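Local coordinates for protein phosphoserine aminotransferase (Bacillus alcalophilus, PDB 1W23) that catalyses the reversible, pyridoxal-phosphate-dependent transfer of an amino group between phosphoserine and 2-oxoglutarate, the second step of serine biosynthesis from 3-phosphoglycerate, at residues A[34-39]-A[44-49]; A[77-82]-A[202-207]; A[221-226]-A[234-239]. All coordinates share one frame; numbering follows the deposited sequence. Where two conformers were deposited one is given.

Contact 1. Residues A[34-39]-A[44-49]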
loop_
_atom_site.group_PDB
_atom_site.type_symbol
_atom_site.label_atom_id
_atom_site.label_comp_id
_atom_site.label_asym_id
_atom_site.label_seq_id
_atom_site.Cartn_x
_atom_site.Cartn_y
_atom_site.Cartn_z
ATOM N N MET A 34 6.879 -17.427 -11.901
ATOM C CA MET A 34 5.860 -16.627 -11.243
ATOM C C MET A 34 6.212 -15.152 -11.346
ATOM O O MET A 34 7.421 -14.811 -11.379
ATOM C CB MET A 34 5.742 -16.995 -9.753
ATOM C CG MET A 34 5.186 -18.411 -9.525
ATOM S SD MET A 34 5.268 -18.945 -7.817
ATOM C CE MET A 34 7.012 -19.281 -7.710
ATOM N N SER A 35 5.208 -14.294 -11.381
ATOM C CA SER A 35 5.475 -12.859 -11.219
ATOM C C SER A 35 6.000 -12.557 -9.837
ATOM O O SER A 35 5.641 -13.268 -8.871
ATOM C CB SER A 35 4.151 -12.104 -11.398
ATOM O OG SER A 35 4.345 -10.698 -11.306
ATOM N N VAL A 36 6.761 -11.475 -9.692
ATOM C CA VAL A 36 7.105 -11.021 -8.327
ATOM C C VAL A 36 5.802 -10.830 -7.542
ATOM O O VAL A 36 5.836 -11.035 -6.326
ATOM C CB VAL A 36 8.090 -9.809 -8.407
ATOM C CG1 VAL A 36 7.330 -8.645 -8.892
ATOM C CG2 VAL A 36 8.755 -9.592 -7.077
ATOM N N MET A 37 4.679 -10.435 -8.168
ATOM C CA MET A 37 3.331 -10.219 -7.560
ATOM C C MET A 37 2.717 -11.482 -7.039
ATOM O O MET A 37 1.712 -11.390 -6.325
ATOM C CB MET A 37 2.371 -9.550 -8.589
ATOM C CG MET A 37 2.470 -8.077 -8.715
ATOM S SD MET A 37 1.265 -7.686 -9.928
ATOM C CE MET A 37 2.329 -7.533 -11.287
ATOM N N GLU A 38 3.215 -12.652 -7.432
ATOM C CA GLU A 38 2.621 -13.944 -7.106
ATOM C C GLU A 38 3.450 -14.722 -6.091
ATOM O O GLU A 38 3.077 -15.861 -5.745
ATOM C CB GLU A 38 2.492 -14.774 -8.383
ATOM C CG GLU A 38 1.482 -14.220 -9.390
ATOM C CD GLU A 38 1.479 -15.055 -10.650
ATOM O OE1 GLU A 38 2.528 -15.123 -11.332
ATOM O OE2 GLU A 38 0.423 -15.711 -10.923
ATOM N N LEU A 39 4.575 -14.162 -5.658
ATOM C CA LEU A 39 5.483 -14.836 -4.721
ATOM C C LEU A 39 5.121 -14.569 -3.284
ATOM O O LEU A 39 4.570 -13.519 -2.914
ATOM C CB LEU A 39 6.898 -14.272 -4.903
ATOM C CG LEU A 39 7.555 -14.454 -6.226
ATOM C CD1 LEU A 39 8.886 -13.702 -6.222
ATOM C CD2 LEU A 39 7.800 -15.937 -6.563
ATOM N N GLN A 44 12.846 -16.849 -1.053
ATOM C CA GLN A 44 14.205 -16.340 -1.306
ATOM C C GLN A 44 14.167 -15.231 -2.364
ATOM O O GLN A 44 14.892 -14.248 -2.212
ATOM C CB GLN A 44 15.133 -17.463 -1.803
ATOM C CG GLN A 44 16.539 -16.977 -1.990
ATOM C CD GLN A 44 17.510 -18.110 -1.701
ATOM O OE1 GLN A 44 17.227 -19.027 -0.917
ATOM N NE2 GLN A 44 18.633 -17.943 -2.406
ATOM N N SER A 45 13.377 -15.393 -3.428
ATOM C CA SER A 45 13.418 -14.404 -4.493
ATOM C C SER A 45 12.943 -13.023 -3.997
ATOM O O SER A 45 13.589 -12.021 -4.356
ATOM C CB SER A 45 12.551 -14.865 -5.651
ATOM O OG SER A 45 13.148 -15.967 -6.387
ATOM N N TYR A 46 11.856 -13.024 -3.213
ATOM C CA TYR A 46 11.339 -11.741 -2.710
ATOM C C TYR A 46 12.305 -11.198 -1.642
ATOM O O TYR A 46 12.593 -10.003 -1.597
ATOM C CB TYR A 46 9.841 -11.788 -2.244
ATOM C CG TYR A 46 9.590 -10.379 -1.737
ATOM C CD1 TYR A 46 9.362 -9.346 -2.639
ATOM C CD2 TYR A 46 9.599 -10.051 -0.359
ATOM C CE1 TYR A 46 9.137 -8.038 -2.175
ATOM C CE2 TYR A 46 9.395 -8.762 0.076
ATOM C CZ TYR A 46 9.163 -7.764 -0.845
ATOM O OH TYR A 46 8.954 -6.450 -0.426
ATOM N N GLU A 47 12.810 -12.051 -0.721
ATOM C CA GLU A 47 13.709 -11.570 0.323
ATOM C C GLU A 47 14.920 -10.890 -0.262
ATOM O O GLU A 47 15.415 -9.893 0.277
ATOM C CB GLU A 47 14.095 -12.720 1.275
ATOM C CG GLU A 47 12.903 -13.135 2.215
ATOM C CD GLU A 47 13.175 -14.340 3.092
ATOM O OE1 GLU A 47 12.371 -14.561 4.034
ATOM O OE2 GLU A 47 14.198 -15.058 2.812
ATOM N N GLU A 48 15.440 -11.411 -1.375
ATOM C CA GLU A 48 16.566 -10.770 -2.035
ATOM C C GLU A 48 16.197 -9.359 -2.543
ATOM O O GLU A 48 17.026 -8.438 -2.408
ATOM C CB GLU A 48 17.068 -11.593 -3.249
ATOM C CG GLU A 48 17.760 -12.866 -2.950
ATOM C CD GLU A 48 18.103 -13.677 -4.221
ATOM O OE1 GLU A 48 17.775 -13.266 -5.364
ATOM O OE2 GLU A 48 18.722 -14.776 -4.004
ATOM N N VAL A 49 15.019 -9.184 -3.120
ATOM C CA VAL A 49 14.584 -7.868 -3.574
ATOM C C VAL A 49 14.442 -6.884 -2.398
ATOM O O VAL A 49 14.908 -5.743 -2.477
ATOM C CB VAL A 49 13.231 -8.012 -4.297
ATOM C CG1 VAL A 49 12.612 -6.633 -4.557
ATOM C CG2 VAL A 49 13.359 -8.794 -5.593
#
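Leu-39 points at the first turn of helix 44-61 and Val-36 flanks it, each meeting it through one methyl. The leucine leads with CD1, which lies 3.9 Å from Ser-45 CB and 4.3 Å from the backbone N of Tyr-46, so its branch end rests on Ser-45 CB and the start of the next residue's backbone. Its CG stands anti to the carbonyl carbon (chi1 -62°), and with chi2 extended CD1 becomes the leading methyl. Val-36 comes up to the tyrosine differently: its CG2 approaches the rim of the Tyr-46 ring near the ring plane, 4.5 Å from CD1 of that ring. No hydrogen bond crosses between the two segments, and the contact is light, buried, apolar packing.

The polar ends are turned to other partners. Ser-45 presents its CB to the leucine while its OG bonds to Asn-30, and Tyr-46 OH bonds to ND1 of His-50, one turn further along the same helix, whose ring meets the tyrosine ring at about 55°. Within 34-39 the backbone is folded tightly by its own side chains. Ser-35 OG accepts from Met-37 N at 3.2 Å, closing an ST turn, and Glu-38 OE1 takes the N-H of Ser-35 at 2.8 Å in a nearly straight bond (166°), using its anti lone pair. The other carboxylate oxygen of Glu-38 is bonded to the backbone N of Leu-14 of the second subunit, which ties this short 3-10 turn to the dimer interface.

The contact thus folds the connection after helix 16-24 back onto the start of helix 44-61. Phe-29 packs on Leu-39 and Val-49, while helix 241-256 closes another flank, with Phe-242 against Val-36 and Thr-241 and Ile-244 against Tyr-46.

Contact 2. Residues A[77-82]-A[202-207]. With PLP (pyridoxal-5'-phosphate), chain J.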
loop_
_atom_site.group_PDB
_atom_site.type_symbol
_atom_site.label_atom_id
_atom_site.label_comp_id
_atom_site.label_asym_id
_atom_site.label_seq_id
_atom_site.Cartn_x
_atom_site.Cartn_y
_atom_site.Cartn_z
ATOM N N SER A 77 0.984 10.470 4.372
ATOM C CA SER A 77 -0.103 10.954 5.226
ATOM C C SER A 77 -0.251 10.107 6.482
ATOM O O SER A 77 -0.572 10.651 7.544
ATOM C CB SER A 77 -1.423 10.975 4.464
ATOM O OG SER A 77 -1.366 11.888 3.381
ATOM N N LEU A 78 -0.021 8.765 6.410
ATOM C CA LEU A 78 -0.093 8.003 7.627
ATOM C C LEU A 78 1.030 8.334 8.556
ATOM O O LEU A 78 0.874 8.283 9.803
ATOM C CB LEU A 78 -0.152 6.485 7.341
ATOM C CG LEU A 78 -0.486 5.626 8.560
ATOM C CD1 LEU A 78 -1.872 5.900 9.147
ATOM C CD2 LEU A 78 -0.347 4.158 8.193
ATOM N N GLN A 79 2.222 8.695 8.035
ATOM C CA GLN A 79 3.317 9.122 8.891
ATOM C C GLN A 79 2.985 10.402 9.644
ATOM O O GLN A 79 3.508 10.577 10.759
ATOM C CB GLN A 79 4.600 9.316 8.048
ATOM C CG GLN A 79 5.090 8.025 7.401
ATOM C CD GLN A 79 5.292 6.960 8.485
ATOM O OE1 GLN A 79 6.113 7.200 9.404
ATOM N NE2 GLN A 79 4.590 5.860 8.391
ATOM N N PHE A 80 2.147 11.260 9.111
ATOM C CA PHE A 80 1.744 12.453 9.855
ATOM C C PHE A 80 1.161 12.126 11.207
ATOM O O PHE A 80 1.345 12.884 12.157
ATOM C CB PHE A 80 0.722 13.281 9.081
ATOM C CG PHE A 80 1.177 13.868 7.737
ATOM C CD1 PHE A 80 0.221 14.286 6.846
ATOM C CD2 PHE A 80 2.518 14.034 7.424
ATOM C CE1 PHE A 80 0.574 14.883 5.637
ATOM C CE2 PHE A 80 2.879 14.620 6.225
ATOM C CZ PHE A 80 1.920 15.075 5.370
ATOM N N THR A 81 0.425 11.023 11.323
ATOM C CA THR A 81 -0.113 10.581 12.631
ATOM C C THR A 81 0.803 9.576 13.320
ATOM O O THR A 81 0.972 9.617 14.556
ATOM C CB THR A 81 -1.556 10.081 12.490
ATOM O OG1 THR A 81 -2.095 9.941 13.840
ATOM C CG2 THR A 81 -1.732 8.771 11.785
ATOM N N MET A 82 1.481 8.654 12.604
ATOM C CA MET A 82 2.311 7.665 13.256
ATOM C C MET A 82 3.447 8.306 14.014
ATOM O O MET A 82 3.804 7.867 15.099
ATOM C CB MET A 82 2.732 6.636 12.196
ATOM C CG MET A 82 3.317 5.380 12.756
ATOM S SD MET A 82 3.606 4.187 11.454
ATOM C CE MET A 82 4.553 2.916 12.248
ATOM N N GLY A 202 2.241 3.276 -3.068
ATOM C CA GLY A 202 1.894 2.138 -2.281
ATOM C C GLY A 202 2.933 1.714 -1.263
ATOM O O GLY A 202 2.666 0.846 -0.417
ATOM N N VAL A 203 4.141 2.300 -1.321
ATOM C CA VAL A 203 5.121 2.145 -0.236
ATOM C C VAL A 203 5.645 3.520 0.156
ATOM O O VAL A 203 5.766 4.428 -0.697
ATOM C CB VAL A 203 6.224 1.156 -0.626
ATOM C CG1 VAL A 203 7.122 1.701 -1.771
ATOM C CG2 VAL A 203 7.065 0.744 0.609
ATOM N N THR A 204 5.951 3.621 1.432
ATOM C CA THR A 204 6.521 4.798 2.075
ATOM C C THR A 204 7.826 4.355 2.696
ATOM O O THR A 204 7.891 3.360 3.447
ATOM C CB THR A 204 5.551 5.342 3.129
ATOM O OG1 THR A 204 4.301 5.674 2.486
ATOM C CG2 THR A 204 6.052 6.597 3.791
ATOM N N VAL A 205 8.910 5.062 2.371
ATOM C CA VAL A 205 10.235 4.806 2.951
ATOM C C VAL A 205 10.394 5.622 4.220
ATOM O O VAL A 205 10.132 6.832 4.242
ATOM C CB VAL A 205 11.342 5.158 1.935
ATOM C CG1 VAL A 205 12.719 5.077 2.566
ATOM C CG2 VAL A 205 11.215 4.282 0.703
ATOM N N VAL A 206 10.758 4.962 5.312
ATOM C CA VAL A 206 11.007 5.611 6.569
ATOM C C VAL A 206 12.423 5.196 7.032
ATOM O O VAL A 206 12.672 4.025 7.248
ATOM C CB VAL A 206 9.964 5.249 7.637
ATOM C CG1 VAL A 206 10.188 6.026 8.919
ATOM C CG2 VAL A 206 8.543 5.495 7.096
ATOM N N ILE A 207 13.316 6.204 7.143
ATOM C CA ILE A 207 14.687 5.990 7.615
ATOM C C ILE A 207 14.749 6.480 9.045
ATOM O O ILE A 207 14.474 7.648 9.279
ATOM C CB ILE A 207 15.693 6.699 6.698
ATOM C CG1 ILE A 207 15.613 6.271 5.237
ATOM C CG2 ILE A 207 17.085 6.520 7.265
ATOM C CD1 ILE A 207 16.200 7.260 4.258
HETATM N N1 PLP J . 4.098 15.271 1.863
HETATM C C2 PLP J . 4.561 15.822 0.681
HETATM C C2A PLP J . 5.701 16.766 0.786
HETATM C C3 PLP J . 3.968 15.469 -0.521
HETATM O O3 PLP J . 4.424 15.973 -1.646
HETATM C C4 PLP J . 2.856 14.549 -0.530
HETATM C C4A PLP J . 2.279 14.131 -1.835
HETATM C C5 PLP J . 2.429 14.006 0.693
HETATM C C6 PLP J . 3.050 14.404 1.866
HETATM C C5A PLP J . 1.265 13.063 0.797
HETATM O O4P PLP J . 1.717 11.714 0.408
HETATM P P PLP J . 0.626 10.500 0.351
HETATM O O1P PLP J . -0.384 10.881 -0.686
HETATM O O2P PLP J . 0.015 10.393 1.740
HETATM O O3P PLP J . 1.520 9.317 0.014
#
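A bend at chi2 (-56°), following a chi1 that sets CG anti to the carbonyl carbon, folds the Gln-79 side chain against strand 204-209. Its CG then lies 4.0 Å from Thr-204 CG2, the two side chains running past each other in opposite senses, while its amide end passes at a slant over Val-206. The valine meets that amide with a single methyl: CG2 is 3.8 Å from Gln-79 OE1, with CD equally near. Val-206 CG2 is anti to its own carbonyl carbon and CG1 is anti to its backbone N, which leaves CG2 as the branch that touches.

No hydrogen bond joins the two segments, yet the buried amide has a polar partner. OE1 is bonded to the hydroxyl of Tyr-226, which probably helps to hold the amide above the valine.

The same helix carries cofactor ligands at its start. Ser-77 grips phosphate oxygen O2P twice, with OG at 2.6 Å and the backbone N at 2.8 Å, an arrangement in which the helix N-terminus would favour the phosphate charge. Phe-80 comes to the cofactor obliquely, its CZ 3.7 Å from C6 of the pyridine ring.

Helix 75-87 therefore lies against the mixed sheet where strand 204-209 runs between strands 67-72 and 189-193. Leu-72 from the former, and Met-189 and Tyr-191 from the latter, extend the bed beneath Gln-79, while helix 101-111 packs against Phe-80.

Contact 3. Residues A[221-226]-A[234-239]. With PLP (pyridoxal-5'-phosphate), chain R.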
loop_
_atom_site.group_PDB
_atom_site.type_symbol
_atom_site.label_atom_id
_atom_site.label_comp_id
_atom_site.label_asym_id
_atom_site.label_seq_id
_atom_site.Cartn_x
_atom_site.Cartn_y
_atom_site.Cartn_z
ATOM N N PRO A 221 -1.612 0.857 18.900
ATOM C CA PRO A 221 -1.892 -0.374 18.155
ATOM C C PRO A 221 -0.630 -0.946 17.525
ATOM O O PRO A 221 0.251 -0.207 17.048
ATOM C CB PRO A 221 -2.827 0.094 17.092
ATOM C CG PRO A 221 -3.602 1.181 17.799
ATOM C CD PRO A 221 -2.529 1.937 18.551
ATOM N N THR A 222 -0.588 -2.281 17.402
ATOM C CA THR A 222 0.582 -2.985 16.899
ATOM C C THR A 222 1.092 -2.424 15.576
ATOM O O THR A 222 2.311 -2.165 15.395
ATOM C CB THR A 222 0.211 -4.489 16.748
ATOM O OG1 THR A 222 -0.309 -4.988 17.982
ATOM C CG2 THR A 222 1.480 -5.246 16.424
ATOM N N MET A 223 0.196 -2.260 14.619
ATOM C CA MET A 223 0.598 -1.827 13.259
ATOM C C MET A 223 1.107 -0.397 13.278
ATOM O O MET A 223 1.782 -0.012 12.304
ATOM C CB MET A 223 -0.579 -1.924 12.275
ATOM C CG MET A 223 -0.805 -3.303 11.654
ATOM S SD MET A 223 0.546 -3.808 10.550
ATOM C CE MET A 223 0.316 -2.714 9.158
ATOM N N LEU A 224 0.804 0.402 14.296
ATOM C CA LEU A 224 1.148 1.818 14.361
ATOM C C LEU A 224 2.394 2.086 15.191
ATOM O O LEU A 224 2.762 3.271 15.317
ATOM C CB LEU A 224 -0.037 2.659 14.817
ATOM C CG LEU A 224 -1.201 2.667 13.786
ATOM C CD1 LEU A 224 -2.496 3.107 14.417
ATOM C CD2 LEU A 224 -0.808 3.571 12.623
ATOM N N GLN A 225 3.031 1.072 15.724
ATOM C CA GLN A 225 4.332 1.181 16.424
ATOM C C GLN A 225 5.476 1.079 15.466
ATOM O O GLN A 225 5.554 0.081 14.755
ATOM C CB GLN A 225 4.485 0.086 17.511
ATOM C CG GLN A 225 3.437 0.155 18.567
ATOM C CD GLN A 225 3.769 -0.586 19.783
ATOM O OE1 GLN A 225 4.890 -1.076 19.929
ATOM N NE2 GLN A 225 2.784 -0.627 20.630
ATOM N N TYR A 226 6.394 2.042 15.465
ATOM C CA TYR A 226 7.620 1.804 14.670
ATOM C C TYR A 226 8.343 0.535 15.129
ATOM O O TYR A 226 8.912 -0.178 14.290
ATOM C CB TYR A 226 8.594 2.988 14.671
ATOM C CG TYR A 226 8.012 4.181 13.958
ATOM C CD1 TYR A 226 7.523 5.265 14.642
ATOM C CD2 TYR A 226 7.933 4.220 12.573
ATOM C CE1 TYR A 226 6.979 6.355 13.985
ATOM C CE2 TYR A 226 7.363 5.302 11.906
ATOM C CZ TYR A 226 6.887 6.388 12.621
ATOM O OH TYR A 226 6.325 7.460 12.017
ATOM N N SER A 234 10.130 -4.829 8.508
ATOM C CA SER A 234 9.076 -4.430 7.603
ATOM C C SER A 234 8.342 -5.639 6.973
ATOM O O SER A 234 7.761 -5.486 5.897
ATOM C CB SER A 234 9.578 -3.451 6.507
ATOM O OG SER A 234 10.205 -2.331 7.098
ATOM N N LEU A 235 8.319 -6.746 7.653
ATOM C CA LEU A 235 7.604 -7.944 7.246
ATOM C C LEU A 235 6.645 -8.434 8.315
ATOM O O LEU A 235 6.318 -9.613 8.402
ATOM C CB LEU A 235 8.616 -9.059 6.866
ATOM C CG LEU A 235 9.533 -8.640 5.690
ATOM C CD1 LEU A 235 10.754 -9.574 5.674
ATOM C CD2 LEU A 235 8.832 -8.601 4.359
ATOM N N TYR A 236 6.166 -7.522 9.166
ATOM C CA TYR A 236 5.216 -7.889 10.201
ATOM C C TYR A 236 3.946 -8.466 9.578
ATOM O O TYR A 236 3.427 -9.499 9.998
ATOM C CB TYR A 236 4.878 -6.675 11.094
ATOM C CG TYR A 236 3.775 -7.074 12.058
ATOM C CD1 TYR A 236 4.061 -7.894 13.187
ATOM C CD2 TYR A 236 2.474 -6.677 11.879
ATOM C CE1 TYR A 236 3.035 -8.237 14.045
ATOM C CE2 TYR A 236 1.430 -7.060 12.738
ATOM C CZ TYR A 236 1.722 -7.842 13.818
ATOM O OH TYR A 236 0.769 -8.251 14.715
ATOM N N ASN A 237 3.416 -7.768 8.595
ATOM C CA ASN A 237 2.309 -8.256 7.784
ATOM C C ASN A 237 2.755 -8.242 6.330
ATOM O O ASN A 237 3.924 -8.002 6.004
ATOM C CB ASN A 237 0.986 -7.507 8.021
ATOM C CG ASN A 237 0.951 -6.104 7.457
ATOM O OD1 ASN A 237 1.973 -5.426 7.420
ATOM N ND2 ASN A 237 -0.236 -5.666 7.041
ATOM N N THR A 238 1.830 -8.502 5.412
ATOM C CA THR A 238 2.234 -8.676 4.011
ATOM C C THR A 238 2.658 -7.351 3.436
ATOM O O THR A 238 1.852 -6.417 3.406
ATOM C CB THR A 238 1.091 -9.266 3.198
ATOM O OG1 THR A 238 0.550 -10.426 3.834
ATOM C CG2 THR A 238 1.617 -9.671 1.823
ATOM N N PRO A 239 3.882 -7.201 2.928
ATOM C CA PRO A 239 4.320 -5.899 2.378
ATOM C C PRO A 239 3.749 -5.678 0.981
ATOM O O PRO A 239 3.281 -6.622 0.349
ATOM C CB PRO A 239 5.821 -6.032 2.352
ATOM C CG PRO A 239 6.065 -7.508 2.177
ATOM C CD PRO A 239 4.956 -8.204 2.897
HETATM N N1 PLP R . -6.760 -12.171 7.893
HETATM C C2 PLP R . -6.758 -13.341 7.159
HETATM C C2A PLP R . -7.996 -14.192 7.257
HETATM C C3 PLP R . -5.636 -13.668 6.392
HETATM O O3 PLP R . -5.660 -14.767 5.687
HETATM C C4 PLP R . -4.574 -12.750 6.334
HETATM C C4A PLP R . -3.349 -13.019 5.419
HETATM C C5 PLP R . -4.591 -11.606 7.125
HETATM C C6 PLP R . -5.697 -11.319 7.894
HETATM C C5A PLP R . -3.397 -10.599 7.287
HETATM O O4P PLP R . -3.408 -9.785 6.009
HETATM P P PLP R . -2.249 -8.663 5.836
HETATM O O1P PLP R . -0.939 -9.401 5.795
HETATM O O2P PLP R . -2.340 -7.759 7.027
HETATM O O3P PLP R . -2.644 -8.014 4.551
#
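Met-223 reaches across to Tyr-236 and Asn-237 and makes the closer-knit part of the contact. Bends at chi2 and chi3 curl its chain so that the thioether end comes nearer to segment 234-239 than its CB direction would suggest. SD lies at the edge of the Tyr-236 ring, 3.7 Å from CD2 and 4.9 Å from the ring centroid at 74° off the normal, a Met-aromatic contact of the edge type. The terminal methyl continues to the asparagine amide, with CE 3.6 Å from Asn-237 OD1; these two side chains cross at about a right angle.

Thr-222 makes the slighter part. Its CG2 methyl touches the phenol end of Tyr-236, 3.5 Å from OH, and the two side chains run nearly perpendicular. The touch is packing by a methyl; the threonine hydroxyl is bonded instead to Glu-109 of the second subunit. All four touching residues remain partly exposed, with the looser, solvent side at the Tyr-236 ring, and no hydrogen bond spans the two segments, so van der Waals contact joins these loops on either side of helix 226-231.

What the methionine packs against is a cofactor-binding amide. Asn-237 holds CG between its backbone N and carbonyl carbon (chi1 72°), and ND2 gives a nearly straight bond (167°) to O2P of the pyridoxal phosphate, 3.0 Å away. Next in sequence, Thr-238 holds O1P with both its backbone N (2.9 Å) and OG1 (2.7 Å).

Ser-77, Thr-152, Gln-195 and the backbone N of Ala-76, all of the second subunit, bond to the same cofactor. Such a phosphate site shared across the dimer interface is characteristic of fold-type I aminotransferases, to which the class-V family belongs.

How the contacts relate
The three contacts follow one another along the chain without overlapping. Contacts 2 and 3 are close, their centres about 12 Å apart: helix 75-87 and the start of helix 226-231 bond directly, and Met-82 packs on the 221-226 loop. Contact 1, centred about 20 Å from contact 3 and 23 Å from contact 2, touches only the former, where Tyr-46 of helix 44-61 meets Pro-239. All three border the second subunit. Contact 2 supplies phosphate ligands for the cofactor in its own subunit, whereas contact 3 supplies them for the cofactor across the interface, so each of the two active sites depends on both chains.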